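Local coordinates for protein glucosamine kinase (Streptacidiphilus jiangxiensis, PDB 6HWJ) that catalyses the magnesium- and ATP-dependent phosphorylation of D-glucosamine to D-glucosamine 6-phosphate and, to a lesser extent, acts on glucose, at residues V109-R113 against V124-C129; L41-A46 against D77-L83; M253-L257 against I279-Y283; L377-R381 against L392-L398. One frame throughout, in Å; residues are numbered along the deposited sequence.

Contact 1 (V109-R113 against V124-C129); sequences VTGER and VIVGEC
Arg113 and Ile125 form a hydrogen-bonded antiparallel pair in a beta hairpin, strands 112-115 and 123-126, which ends the six-stranded sheet of the domain carrying residues inferred to bind ATP. Their backbones exchange two bonds, Arg113 N to Ile125 O at 2.8 Å and Ile125 N to Arg113 O at 2.7 Å. One step on, Glu112 and Val126 make a non-hydrogen-bonded pair. On this tight side CB of Glu112 packs 3.9 Å from CG1 of Val124, and CG2 of Val109 lies 3.9 Å from CG1 of Val126. Ala80 of helix 79-88 covers Val124 and Val126, and the Glu112 carboxylate takes backbone N-H groups of Glu81, Gly76 and Gly78.

The other face carries Arg113 and Ile125; its outer part, where the exposed Glu128 from the following turn reaches Arg113, is nearer solvent. CD1 of Ile125 lies over one face of the guanidinium. Arg113 also reaches Tyr187 through a weak bond from NH1. A bend at chi3 (64°) turns the guanidinium side-on to Glu128, the two planes 18° apart: Arg113 NE meets Glu128 OE2 at 2.9 Å and NH1 meets OE1 at 2.8 Å, each oxygen using its syn lone pair.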
loop_
_atom_site.group_PDB
_atom_site.type_symbol
_atom_site.label_atom_id
_atom_site.label_comp_id
_atom_site.label_asym_id
_atom_site.label_seq_id
_atom_site.Cartn_x
_atom_site.Cartn_y
_atom_site.Cartn_z
ATOM N N VAL A 109 3.757 -22.587 -13.469
ATOM C CA VAL A 109 2.891 -22.256 -14.607
ATOM C C VAL A 109 3.679 -21.490 -15.664
ATOM O O VAL A 109 4.740 -20.896 -15.397
ATOM C CB VAL A 109 1.653 -21.459 -14.153
ATOM C CG1 VAL A 109 0.790 -22.308 -13.216
ATOM C CG2 VAL A 109 2.058 -20.143 -13.488
ATOM N N THR A 110 3.142 -21.492 -16.884
ATOM C CA THR A 110 3.854 -21.000 -18.056
ATOM C C THR A 110 2.950 -20.079 -18.857
ATOM O O THR A 110 1.732 -20.104 -18.719
ATOM C CB THR A 110 4.324 -22.155 -18.967
ATOM O OG1 THR A 110 3.202 -22.978 -19.293
ATOM C CG2 THR A 110 5.370 -23.008 -18.267
ATOM N N GLY A 111 3.564 -19.285 -19.716
ATOM C CA GLY A 111 2.838 -18.328 -20.535
ATOM C C GLY A 111 2.809 -16.961 -19.878
ATOM O O GLY A 111 2.389 -16.832 -18.727
ATOM N N GLU A 112 3.256 -15.938 -20.583
ATOM C CA GLU A 112 3.390 -14.614 -20.005
ATOM C C GLU A 112 2.553 -13.603 -20.764
ATOM O O GLU A 112 2.444 -13.670 -21.995
ATOM C CB GLU A 112 4.859 -14.154 -20.010
ATOM C CG GLU A 112 5.757 -14.971 -19.115
ATOM C CD GLU A 112 7.201 -14.512 -19.154
ATOM O OE1 GLU A 112 7.532 -13.639 -19.997
ATOM O OE2 GLU A 112 8.003 -15.029 -18.356
ATOM N N ARG A 113 1.982 -12.659 -20.025
ATOM C CA ARG A 113 1.224 -11.563 -20.618
ATOM C C ARG A 113 1.450 -10.317 -19.777
ATOM O O ARG A 113 1.206 -10.331 -18.565
ATOM C CB ARG A 113 -0.264 -11.926 -20.693
ATOM C CG ARG A 113 -1.156 -10.807 -21.193
ATOM C CD ARG A 113 -2.572 -11.312 -21.491
ATOM N NE ARG A 113 -3.280 -11.789 -20.308
ATOM C CZ ARG A 113 -3.971 -11.009 -19.476
ATOM N NH1 ARG A 113 -4.606 -11.539 -18.437
ATOM N NH2 ARG A 113 -4.029 -9.700 -19.675
ATOM N N VAL A 124 3.722 -8.799 -14.745
ATOM C CA VAL A 124 3.606 -9.814 -15.781
ATOM C C VAL A 124 2.689 -10.917 -15.265
ATOM O O VAL A 124 2.959 -11.513 -14.208
ATOM C CB VAL A 124 4.977 -10.402 -16.153
ATOM C CG1 VAL A 124 4.819 -11.445 -17.270
ATOM C CG2 VAL A 124 5.917 -9.288 -16.602
ATOM N N ILE A 125 1.627 -11.196 -16.004
ATOM C CA ILE A 125 0.718 -12.291 -15.670
ATOM C C ILE A 125 1.293 -13.592 -16.219
ATOM O O ILE A 125 1.663 -13.678 -17.399
ATOM C CB ILE A 125 -0.690 -12.027 -16.231
ATOM C CG1 ILE A 125 -1.248 -10.720 -15.691
ATOM C CG2 ILE A 125 -1.609 -13.182 -15.881
ATOM C CD1 ILE A 125 -2.556 -10.291 -16.337
ATOM N N VAL A 126 1.402 -14.600 -15.367
ATOM C CA VAL A 126 1.957 -15.889 -15.769
ATOM C C VAL A 126 0.897 -16.961 -15.577
ATOM O O VAL A 126 0.197 -16.992 -14.554
ATOM C CB VAL A 126 3.241 -16.221 -14.973
ATOM C CG1 VAL A 126 3.956 -17.420 -15.592
ATOM C CG2 VAL A 126 4.169 -15.036 -14.969
ATOM N N GLY A 127 0.770 -17.832 -16.581
ATOM C CA GLY A 127 -0.234 -18.889 -16.545
ATOM C C GLY A 127 -1.660 -18.411 -16.411
ATOM O O GLY A 127 -2.543 -19.206 -16.053
ATOM N N GLU A 128 -1.917 -17.131 -16.690
ATOM C CA GLU A 128 -3.228 -16.520 -16.461
ATOM C C GLU A 128 -3.751 -16.791 -15.053
ATOM O O GLU A 128 -4.958 -16.769 -14.814
ATOM C CB GLU A 128 -4.242 -16.991 -17.512
ATOM C CG GLU A 128 -3.844 -16.563 -18.932
ATOM C CD GLU A 128 -3.678 -15.059 -19.060
ATOM O OE1 GLU A 128 -4.462 -14.314 -18.437
ATOM O OE2 GLU A 128 -2.762 -14.616 -19.790
ATOM N N CYS A 129 -2.836 -17.034 -14.100
ATOM C CA CYS A 129 -3.260 -17.271 -12.726
ATOM C C CYS A 129 -2.304 -16.720 -11.686
ATOM O O CYS A 129 -2.612 -16.823 -10.505
ATOM C CB CYS A 129 -3.470 -18.784 -12.501
ATOM S SG CYS A 129 -2.000 -19.791 -12.753
HETATM O O HOH W 1 -0.500 -15.342 -18.559
#

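Contact 2 (L41-A46 against D77-L83); sequences LGEGHA and DGTAEHL
His45 and His82 stack face to face, their centroids 4.0 Å apart and their planes inclined by 22°, with CD2 of His45 over the centre of the His82 ring. Each imidazole is held at its edges by polar partners, which fixes its rotation. On His45, ND1 points to Thr79 OG1 at 2.6 Å in a hydrogen bond whose donor could be either atom; this hydroxyl is also bonded to Ser73. Farther round the same ring, CE1 meets the carbonyl oxygen of Asp77, near the ring plane.

His82 is gripped at both nitrogens. ND1 donates to Gly78 O, arriving above the carbonyl plane, and the backbone N of His82 reaches this oxygen from the opposite face. NE2 donates to Glu43 OE2 at 2.8 Å, on the anti side of a carboxylate turned 46° from the ring; the nearby carboxylate would probably favour the protonated imidazole. Beside the stack, CB of Leu41 packs on CB of His82, and CD1 of Leu41 comes 4.2 Å from CB of Leu83. A water joins Leu41 O to His82 O.

Gly78 is the N-cap of helix 79-88, so the stack joins the first turn of that helix to a beta hairpin, strands 34-42 and 45-51, closed by a type I' turn from Gly42 to His45, with Leu41 and Gly42 opposite His45 as a classic beta bulge.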
loop_
_atom_site.group_PDB
_atom_site.type_symbol
_atom_site.label_atom_id
_atom_site.label_comp_id
_atom_site.label_asym_id
_atom_site.label_seq_id
_atom_site.Cartn_x
_atom_site.Cartn_y
_atom_site.Cartn_z
ATOM N N LEU A 41 18.499 -17.988 -13.222
ATOM C CA LEU A 41 17.250 -18.734 -13.287
ATOM C C LEU A 41 17.287 -19.850 -14.323
ATOM O O LEU A 41 16.271 -20.516 -14.520
ATOM C CB LEU A 41 16.076 -17.796 -13.592
ATOM C CG LEU A 41 15.777 -16.718 -12.550
ATOM C CD1 LEU A 41 14.744 -15.732 -13.085
ATOM C CD2 LEU A 41 15.305 -17.327 -11.255
ATOM N N GLY A 42 18.408 -20.052 -14.992
ATOM C CA GLY A 42 18.553 -21.112 -15.981
ATOM C C GLY A 42 18.141 -20.680 -17.362
ATOM O O GLY A 42 17.334 -19.757 -17.551
ATOM N N GLU A 43 18.717 -21.364 -18.357
ATOM C CA GLU A 43 18.299 -21.242 -19.760
ATOM C C GLU A 43 18.406 -19.804 -20.272
ATOM O O GLU A 43 17.611 -19.363 -21.110
ATOM C CB GLU A 43 16.872 -21.767 -19.964
ATOM C CG GLU A 43 16.656 -23.195 -19.457
ATOM C CD GLU A 43 15.323 -23.787 -19.916
ATOM O OE1 GLU A 43 15.347 -24.707 -20.746
ATOM O OE2 GLU A 43 14.263 -23.321 -19.477
ATOM N N GLY A 44 19.404 -19.076 -19.793
ATOM C CA GLY A 44 19.640 -17.710 -20.216
ATOM C C GLY A 44 18.850 -16.649 -19.490
ATOM O O GLY A 44 18.875 -15.485 -19.921
ATOM N N HIS A 45 18.142 -16.998 -18.424
ATOM C CA HIS A 45 17.346 -16.055 -17.661
ATOM C C HIS A 45 18.000 -15.749 -16.324
ATOM O O HIS A 45 18.660 -16.606 -15.725
ATOM C CB HIS A 45 15.912 -16.610 -17.424
ATOM C CG HIS A 45 15.137 -16.787 -18.690
ATOM N ND1 HIS A 45 14.371 -15.784 -19.247
ATOM C CD2 HIS A 45 15.026 -17.851 -19.521
ATOM C CE1 HIS A 45 13.818 -16.225 -20.361
ATOM N NE2 HIS A 45 14.199 -17.473 -20.553
ATOM N N ALA A 46 17.811 -14.516 -15.852
ATOM C CA ALA A 46 18.389 -14.138 -14.574
ATOM C C ALA A 46 17.700 -12.904 -14.007
ATOM O O ALA A 46 16.961 -12.202 -14.704
ATOM C CB ALA A 46 19.892 -13.881 -14.700
ATOM N N ASP A 77 9.229 -13.319 -22.997
ATOM C CA ASP A 77 10.588 -13.847 -23.047
ATOM C C ASP A 77 10.730 -15.066 -22.154
ATOM O O ASP A 77 11.608 -15.910 -22.398
ATOM C CB ASP A 77 11.597 -12.765 -22.638
ATOM C CG ASP A 77 11.875 -11.764 -23.749
ATOM O OD1 ASP A 77 11.683 -12.091 -24.957
ATOM O OD2 ASP A 77 12.313 -10.647 -23.428
ATOM N N GLY A 78 9.892 -15.173 -21.116
ATOM C CA GLY A 78 9.909 -16.309 -20.212
ATOM C C GLY A 78 10.680 -16.112 -18.911
ATOM O O GLY A 78 10.838 -17.080 -18.156
ATOM N N THR A 79 11.133 -14.910 -18.614
ATOM C CA THR A 79 11.908 -14.701 -17.391
ATOM C C THR A 79 11.019 -14.720 -16.150
ATOM O O THR A 79 11.413 -15.265 -15.113
ATOM C CB THR A 79 12.684 -13.386 -17.474
ATOM O OG1 THR A 79 13.535 -13.388 -18.626
ATOM C CG2 THR A 79 13.535 -13.212 -16.228
ATOM N N ALA A 80 9.828 -14.127 -16.240
ATOM C CA ALA A 80 8.861 -14.212 -15.152
ATOM C C ALA A 80 8.433 -15.654 -14.943
ATOM O O ALA A 80 8.304 -16.119 -13.812
ATOM C CB ALA A 80 7.645 -13.335 -15.459
ATOM N N GLU A 81 8.211 -16.375 -16.040
ATOM C CA GLU A 81 7.966 -17.807 -15.999
ATOM C C GLU A 81 9.068 -18.541 -15.266
ATOM O O GLU A 81 8.790 -19.432 -14.453
ATOM C CB GLU A 81 7.837 -18.302 -17.453
ATOM C CG GLU A 81 7.528 -19.710 -17.653
ATOM C CD GLU A 81 7.359 -20.010 -19.147
ATOM O OE1 GLU A 81 8.054 -20.918 -19.646
ATOM O OE2 GLU A 81 6.557 -19.298 -19.801
ATOM N N HIS A 82 10.333 -18.195 -15.548
ATOM C CA HIS A 82 11.440 -18.891 -14.901
ATOM C C HIS A 82 11.568 -18.514 -13.427
ATOM O O HIS A 82 12.017 -19.330 -12.613
ATOM C CB HIS A 82 12.743 -18.603 -15.641
ATOM C CG HIS A 82 12.906 -19.420 -16.887
ATOM N ND1 HIS A 82 12.095 -19.253 -17.994
ATOM C CD2 HIS A 82 13.731 -20.456 -17.179
ATOM C CE1 HIS A 82 12.431 -20.133 -18.922
ATOM N NE2 HIS A 82 13.415 -20.880 -18.449
ATOM N N LEU A 83 11.187 -17.297 -13.059
ATOM C CA LEU A 83 11.148 -16.967 -11.636
ATOM C C LEU A 83 10.103 -17.820 -10.919
ATOM O O LEU A 83 10.365 -18.360 -9.839
ATOM C CB LEU A 83 10.855 -15.484 -11.446
ATOM C CG LEU A 83 10.703 -15.060 -9.968
ATOM C CD1 LEU A 83 12.035 -15.128 -9.257
ATOM C CD2 LEU A 83 10.122 -13.667 -9.861
HETATM O O HOH W 2 14.060 -21.242 -13.096
#

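Contact 3 (M253-L257 against I279-Y283); sequences MREEL and IADVY
Met253 lies along one face of the Tyr283 ring and touches it at both ends of its side chain. Its CB begins the contact, 3.9 Å from the ring centroid and only 17° off the normal, a CH-pi approach over the face. With CG anti to the carbonyl carbon (chi1 -65°), the chain rises so that SD stands above the same face, 4.9 Å from the centroid, in a rather distant Met-aromatic contact. A bend at chi3 then brings the methyl back down, and Met253 CE reaches Tyr283 CE1 at 3.5 Å. The opposite face of the ring is met by Ile279 O, from one turn earlier in its own helix.

At the ring's edge, CG of Arg254 approaches CD2. Leu257 extends the apolar strip through its CD2 branch, which lies 3.9 Å from Ile279 CG2 and also touches Ala280. Two waters bridge the helices: one links Met253 O with Tyr283 OH, the other accepts weakly from Arg254 NE and donates to Ala280 O.

Ala404 of helix 398-416 packs against both Met253 and Tyr283. The axes of the two short segments come within 10.5 Å, their directions 170° apart, the arrangement of an antiparallel helical hairpin, here helices 243-263 and 266-284 in the helical part of the kinase.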
loop_
_atom_site.group_PDB
_atom_site.type_symbol
_atom_site.label_atom_id
_atom_site.label_comp_id
_atom_site.label_asym_id
_atom_site.label_seq_id
_atom_site.Cartn_x
_atom_site.Cartn_y
_atom_site.Cartn_z
ATOM N N MET A 253 1.761 17.008 11.967
ATOM C CA MET A 253 0.324 17.200 11.786
ATOM C C MET A 253 -0.050 18.671 11.841
ATOM O O MET A 253 -0.897 19.126 11.062
ATOM C CB MET A 253 -0.427 16.388 12.839
ATOM C CG MET A 253 -0.227 14.880 12.667
ATOM S SD MET A 253 -0.452 13.890 14.157
ATOM C CE MET A 253 -2.241 13.828 14.254
ATOM N N ARG A 254 0.613 19.453 12.710
ATOM C CA ARG A 254 0.341 20.885 12.758
ATOM C C ARG A 254 0.828 21.586 11.493
ATOM O O ARG A 254 0.155 22.494 10.983
ATOM C CB ARG A 254 0.978 21.507 14.000
ATOM C CG ARG A 254 0.057 21.519 15.218
ATOM C CD ARG A 254 0.726 22.152 16.470
ATOM N NE ARG A 254 1.433 21.144 17.261
ATOM C CZ ARG A 254 2.754 21.024 17.330
ATOM N NH1 ARG A 254 3.551 21.866 16.677
ATOM N NH2 ARG A 254 3.284 20.067 18.074
ATOM N N GLU A 255 1.980 21.175 10.958
ATOM C CA GLU A 255 2.455 21.766 9.711
ATOM C C GLU A 255 1.480 21.500 8.567
ATOM O O GLU A 255 1.180 22.398 7.776
ATOM C CB GLU A 255 3.843 21.226 9.368
ATOM C CG GLU A 255 4.938 21.760 10.288
ATOM C CD GLU A 255 6.320 21.288 9.893
ATOM O OE1 GLU A 255 6.425 20.497 8.930
ATOM O OE2 GLU A 255 7.302 21.710 10.546
ATOM N N GLU A 256 0.980 20.264 8.453
ATOM C CA GLU A 256 0.004 19.969 7.416
ATOM C C GLU A 256 -1.271 20.778 7.618
ATOM O O GLU A 256 -1.856 21.297 6.652
ATOM C CB GLU A 256 -0.299 18.472 7.397
ATOM C CG GLU A 256 0.894 17.608 7.025
ATOM C CD GLU A 256 0.618 16.125 7.201
ATOM O OE1 GLU A 256 -0.359 15.779 7.899
ATOM O OE2 GLU A 256 1.378 15.300 6.644
ATOM N N LEU A 257 -1.721 20.897 8.864
ATOM C CA LEU A 257 -2.876 21.736 9.161
ATOM C C LEU A 257 -2.627 23.177 8.720
ATOM O O LEU A 257 -3.473 23.796 8.063
ATOM C CB LEU A 257 -3.186 21.660 10.664
ATOM C CG LEU A 257 -4.323 22.537 11.173
ATOM C CD1 LEU A 257 -5.630 22.226 10.464
ATOM C CD2 LEU A 257 -4.473 22.364 12.673
ATOM N N ILE A 279 -8.743 21.550 16.171
ATOM C CA ILE A 279 -7.925 20.449 15.671
ATOM C C ILE A 279 -6.561 20.476 16.346
ATOM O O ILE A 279 -6.072 19.458 16.844
ATOM C CB ILE A 279 -7.801 20.514 14.137
ATOM C CG1 ILE A 279 -9.179 20.343 13.495
ATOM C CG2 ILE A 279 -6.833 19.467 13.653
ATOM C CD1 ILE A 279 -9.207 20.644 12.009
ATOM N N ALA A 280 -5.926 21.647 16.364
ATOM C CA ALA A 280 -4.640 21.791 17.037
ATOM C C ALA A 280 -4.736 21.413 18.511
ATOM O O ALA A 280 -3.816 20.790 19.061
ATOM C CB ALA A 280 -4.136 23.229 16.888
ATOM N N ASP A 281 -5.834 21.784 19.172
ATOM C CA ASP A 281 -6.023 21.379 20.563
ATOM C C ASP A 281 -5.940 19.862 20.703
ATOM O O ASP A 281 -5.313 19.349 21.638
ATOM C CB ASP A 281 -7.366 21.879 21.088
ATOM C CG ASP A 281 -7.307 23.306 21.597
ATOM O OD1 ASP A 281 -6.195 23.881 21.671
ATOM O OD2 ASP A 281 -8.385 23.853 21.927
ATOM N N VAL A 282 -6.561 19.127 19.777
ATOM C CA VAL A 282 -6.548 17.673 19.860
ATOM C C VAL A 282 -5.156 17.131 19.575
ATOM O O VAL A 282 -4.709 16.170 20.215
ATOM C CB VAL A 282 -7.587 17.073 18.900
ATOM C CG1 VAL A 282 -7.341 15.595 18.719
ATOM C CG2 VAL A 282 -8.988 17.313 19.426
ATOM N N TYR A 283 -4.447 17.726 18.608
ATOM C CA TYR A 283 -3.085 17.273 18.338
ATOM C C TYR A 283 -2.202 17.424 19.571
ATOM O O TYR A 283 -1.250 16.654 19.752
ATOM C CB TYR A 283 -2.478 18.045 17.166
ATOM C CG TYR A 283 -3.127 17.792 15.833
ATOM C CD1 TYR A 283 -3.942 16.697 15.630
ATOM C CD2 TYR A 283 -2.906 18.658 14.760
ATOM C CE1 TYR A 283 -4.541 16.458 14.393
ATOM C CE2 TYR A 283 -3.490 18.427 13.520
ATOM C CZ TYR A 283 -4.313 17.326 13.351
ATOM O OH TYR A 283 -4.891 17.080 12.113
HETATM O O HOH W 3 -3.122 17.911 10.401
HETATM O O HOH W 4 -1.004 21.089 18.741
#

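Contact 4 (L377-R381 against L392-L398); sequences LDAYR and LFDDRLL
The loop between helices 362-386 and 398-416 folds back on the first of these helices, and Tyr380 and Phe393 make the central contact. Their rings form a T-shaped pair, planes at 88° and centroids 5.1 Å apart, in which the edge of Tyr380 is directed at the face of Phe393; CE2 of the tyrosine comes 3.5 Å from CG of the phenylalanine. In Tyr380 the ring carbon CG is anti to the backbone N (chi1 179°), which carries the phenol across to the loop. There its OH lies 3.4 Å from CD1 of Leu392, while its hydrogen-bond partner is His230 of helix 212-234.

Arg381 reaches beyond the aromatic pair with a chain extended from CG to NE. CE2 of Phe393 lies over one face of its guanidinium. Arg381 NH2 forms a salt bridge with Asp395 OD2 at 2.9 Å, using the anti lone pair of that oxygen; the planes of the charged groups are inclined by 67°, and this is a one-armed grip. A water accepts from Arg381 NE at 2.7 Å and donates weakly to the same carboxylate oxygen.

This helix-loop-helix connection is shaped locally by an Asx turn, in which Asp394 OD1 accepts from Arg396 N, that leads into the 3-10 segment 395-397. The Arg396 side chain also grips Asp394 side-on, NE to OD1 and NH2 to OD2. Where the loop enters helix 398-416, CD1 of Leu398 lies 4.3 Å from CD1 of Leu377, and helix 335-356 covers both leucines through Val340 and Val339.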
loop_
_atom_site.group_PDB
_atom_site.type_symbol
_atom_site.label_atom_id
_atom_site.label_comp_id
_atom_site.label_asym_id
_atom_site.label_seq_id
_atom_site.Cartn_x
_atom_site.Cartn_y
_atom_site.Cartn_z
ATOM N N LEU A 377 -15.538 -0.607 13.688
ATOM C CA LEU A 377 -14.828 -0.637 14.963
ATOM C C LEU A 377 -15.274 -1.800 15.849
ATOM O O LEU A 377 -14.442 -2.448 16.495
ATOM C CB LEU A 377 -15.036 0.689 15.695
ATOM C CG LEU A 377 -14.309 1.894 15.116
ATOM C CD1 LEU A 377 -14.723 3.163 15.840
ATOM C CD2 LEU A 377 -12.794 1.706 15.188
ATOM N N ASP A 378 -16.586 -2.059 15.922
ATOM C CA ASP A 378 -17.068 -3.173 16.736
ATOM C C ASP A 378 -16.505 -4.502 16.241
ATOM O O ASP A 378 -16.005 -5.316 17.030
ATOM C CB ASP A 378 -18.597 -3.199 16.739
ATOM C CG ASP A 378 -19.195 -2.051 17.528
ATOM O OD1 ASP A 378 -18.431 -1.283 18.157
ATOM O OD2 ASP A 378 -20.434 -1.911 17.520
ATOM N N ALA A 379 -16.569 -4.736 14.927
ATOM C CA ALA A 379 -16.004 -5.958 14.366
ATOM C C ALA A 379 -14.503 -6.023 14.596
ATOM O O ALA A 379 -13.962 -7.076 14.952
ATOM C CB ALA A 379 -16.333 -6.037 12.875
ATOM N N TYR A 380 -13.808 -4.900 14.399
ATOM C CA TYR A 380 -12.366 -4.861 14.617
ATOM C C TYR A 380 -12.014 -5.203 16.060
ATOM O O TYR A 380 -11.147 -6.051 16.313
ATOM C CB TYR A 380 -11.835 -3.484 14.215
ATOM C CG TYR A 380 -10.340 -3.288 14.410
ATOM C CD1 TYR A 380 -9.424 -3.813 13.509
ATOM C CD2 TYR A 380 -9.861 -2.547 15.493
ATOM C CE1 TYR A 380 -8.047 -3.620 13.688
ATOM C CE2 TYR A 380 -8.503 -2.346 15.688
ATOM C CZ TYR A 380 -7.597 -2.875 14.791
ATOM O OH TYR A 380 -6.265 -2.677 15.005
ATOM N N ARG A 381 -12.676 -4.561 17.019
ATOM C CA ARG A 381 -12.418 -4.838 18.434
ATOM C C ARG A 381 -12.777 -6.271 18.798
ATOM O O ARG A 381 -12.012 -6.959 19.488
ATOM C CB ARG A 381 -13.205 -3.875 19.329
ATOM C CG ARG A 381 -12.629 -2.464 19.420
ATOM C CD ARG A 381 -13.226 -1.712 20.605
ATOM N NE ARG A 381 -12.647 -0.387 20.781
ATOM C CZ ARG A 381 -13.201 0.739 20.336
ATOM N NH1 ARG A 381 -14.355 0.710 19.677
ATOM N NH2 ARG A 381 -12.598 1.895 20.547
ATOM N N LEU A 392 -2.854 -4.155 20.783
ATOM C CA LEU A 392 -2.195 -3.425 19.713
ATOM C C LEU A 392 -2.976 -2.195 19.291
ATOM O O LEU A 392 -2.413 -1.313 18.628
ATOM C CB LEU A 392 -1.964 -4.357 18.515
ATOM C CG LEU A 392 -3.154 -4.966 17.809
ATOM C CD1 LEU A 392 -3.722 -4.024 16.760
ATOM C CD2 LEU A 392 -2.741 -6.300 17.186
ATOM N N PHE A 393 -4.240 -2.094 19.689
ATOM C CA PHE A 393 -5.111 -0.984 19.304
ATOM C C PHE A 393 -5.224 -0.010 20.477
ATOM O O PHE A 393 -5.788 -0.351 21.515
ATOM C CB PHE A 393 -6.481 -1.515 18.873
ATOM C CG PHE A 393 -7.457 -0.430 18.472
ATOM C CD1 PHE A 393 -7.077 0.573 17.594
ATOM C CD2 PHE A 393 -8.746 -0.422 18.973
ATOM C CE1 PHE A 393 -7.954 1.563 17.236
ATOM C CE2 PHE A 393 -9.635 0.575 18.602
ATOM C CZ PHE A 393 -9.238 1.565 17.736
ATOM N N ASP A 394 -4.665 1.192 20.311
ATOM C CA ASP A 394 -4.781 2.280 21.298
ATOM C C ASP A 394 -5.773 3.298 20.737
ATOM O O ASP A 394 -5.417 4.123 19.884
ATOM C CB ASP A 394 -3.419 2.906 21.564
ATOM C CG ASP A 394 -3.446 3.935 22.698
ATOM O OD1 ASP A 394 -4.547 4.334 23.138
ATOM O OD2 ASP A 394 -2.353 4.364 23.121
ATOM N N ASP A 395 -7.024 3.235 21.210
ATOM C CA ASP A 395 -8.080 4.053 20.624
ATOM C C ASP A 395 -8.040 5.501 21.098
ATOM O O ASP A 395 -8.820 6.324 20.602
ATOM C CB ASP A 395 -9.460 3.445 20.897
ATOM C CG ASP A 395 -9.722 3.213 22.368
ATOM O OD1 ASP A 395 -8.962 3.734 23.209
ATOM O OD2 ASP A 395 -10.688 2.486 22.666
ATOM N N ARG A 396 -7.143 5.847 22.015
ATOM C CA ARG A 396 -6.890 7.262 22.273
ATOM C C ARG A 396 -6.413 7.979 21.021
ATOM O O ARG A 396 -6.583 9.192 20.910
ATOM C CB ARG A 396 -5.860 7.421 23.392
ATOM C CG ARG A 396 -6.304 6.820 24.728
ATOM C CD ARG A 396 -5.173 6.865 25.738
ATOM N NE ARG A 396 -3.986 6.160 25.257
ATOM C CZ ARG A 396 -2.801 6.200 25.854
ATOM N NH1 ARG A 396 -2.639 6.911 26.965
ATOM N NH2 ARG A 396 -1.783 5.528 25.340
ATOM N N LEU A 397 -5.832 7.250 20.069
ATOM C CA LEU A 397 -5.319 7.845 18.844
ATOM C C LEU A 397 -6.393 8.095 17.806
ATOM O O LEU A 397 -6.106 8.739 16.795
ATOM C CB LEU A 397 -4.247 6.946 18.244
ATOM C CG LEU A 397 -2.926 6.868 18.998
ATOM C CD1 LEU A 397 -2.123 5.668 18.557
ATOM C CD2 LEU A 397 -2.144 8.146 18.765
ATOM N N LEU A 398 -7.621 7.597 18.015
ATOM C CA LEU A 398 -8.624 7.678 16.961
ATOM C C LEU A 398 -8.873 9.122 16.537
ATOM O O LEU A 398 -8.799 9.454 15.355
ATOM C CB LEU A 398 -9.931 7.031 17.423
ATOM C CG LEU A 398 -9.992 5.508 17.368
ATOM C CD1 LEU A 398 -11.380 5.013 17.752
ATOM C CD2 LEU A 398 -9.606 5.031 15.977
HETATM O O HOH W 5 -10.271 -0.745 22.102
#

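Contacts 1 and 2 are neighbours, with centres 13 Å apart, and they touch through helix 79-88: Glu112 OE2 lies 2.7 Å from Glu81 N, and Gly111 N lies 3.0 Å from Glu81 OE2, so the hairpin of contact 1 and the stacked histidines of contact 2 hold the same helix start. Contacts 3 and 4 sit in the helical part, on the other side of the chain's centre, with centres 21 Å apart and nearest atoms about 7 Å apart. Between contacts 1 and 3 the centres are 48 Å apart. Contact 1 borders the inferred ATP site at Tyr187; in contact 3 the Tyr283 side chain is about 11 Å from that of the glucosamine-binding Glu409, whereas contact 4 lies away from the known sites.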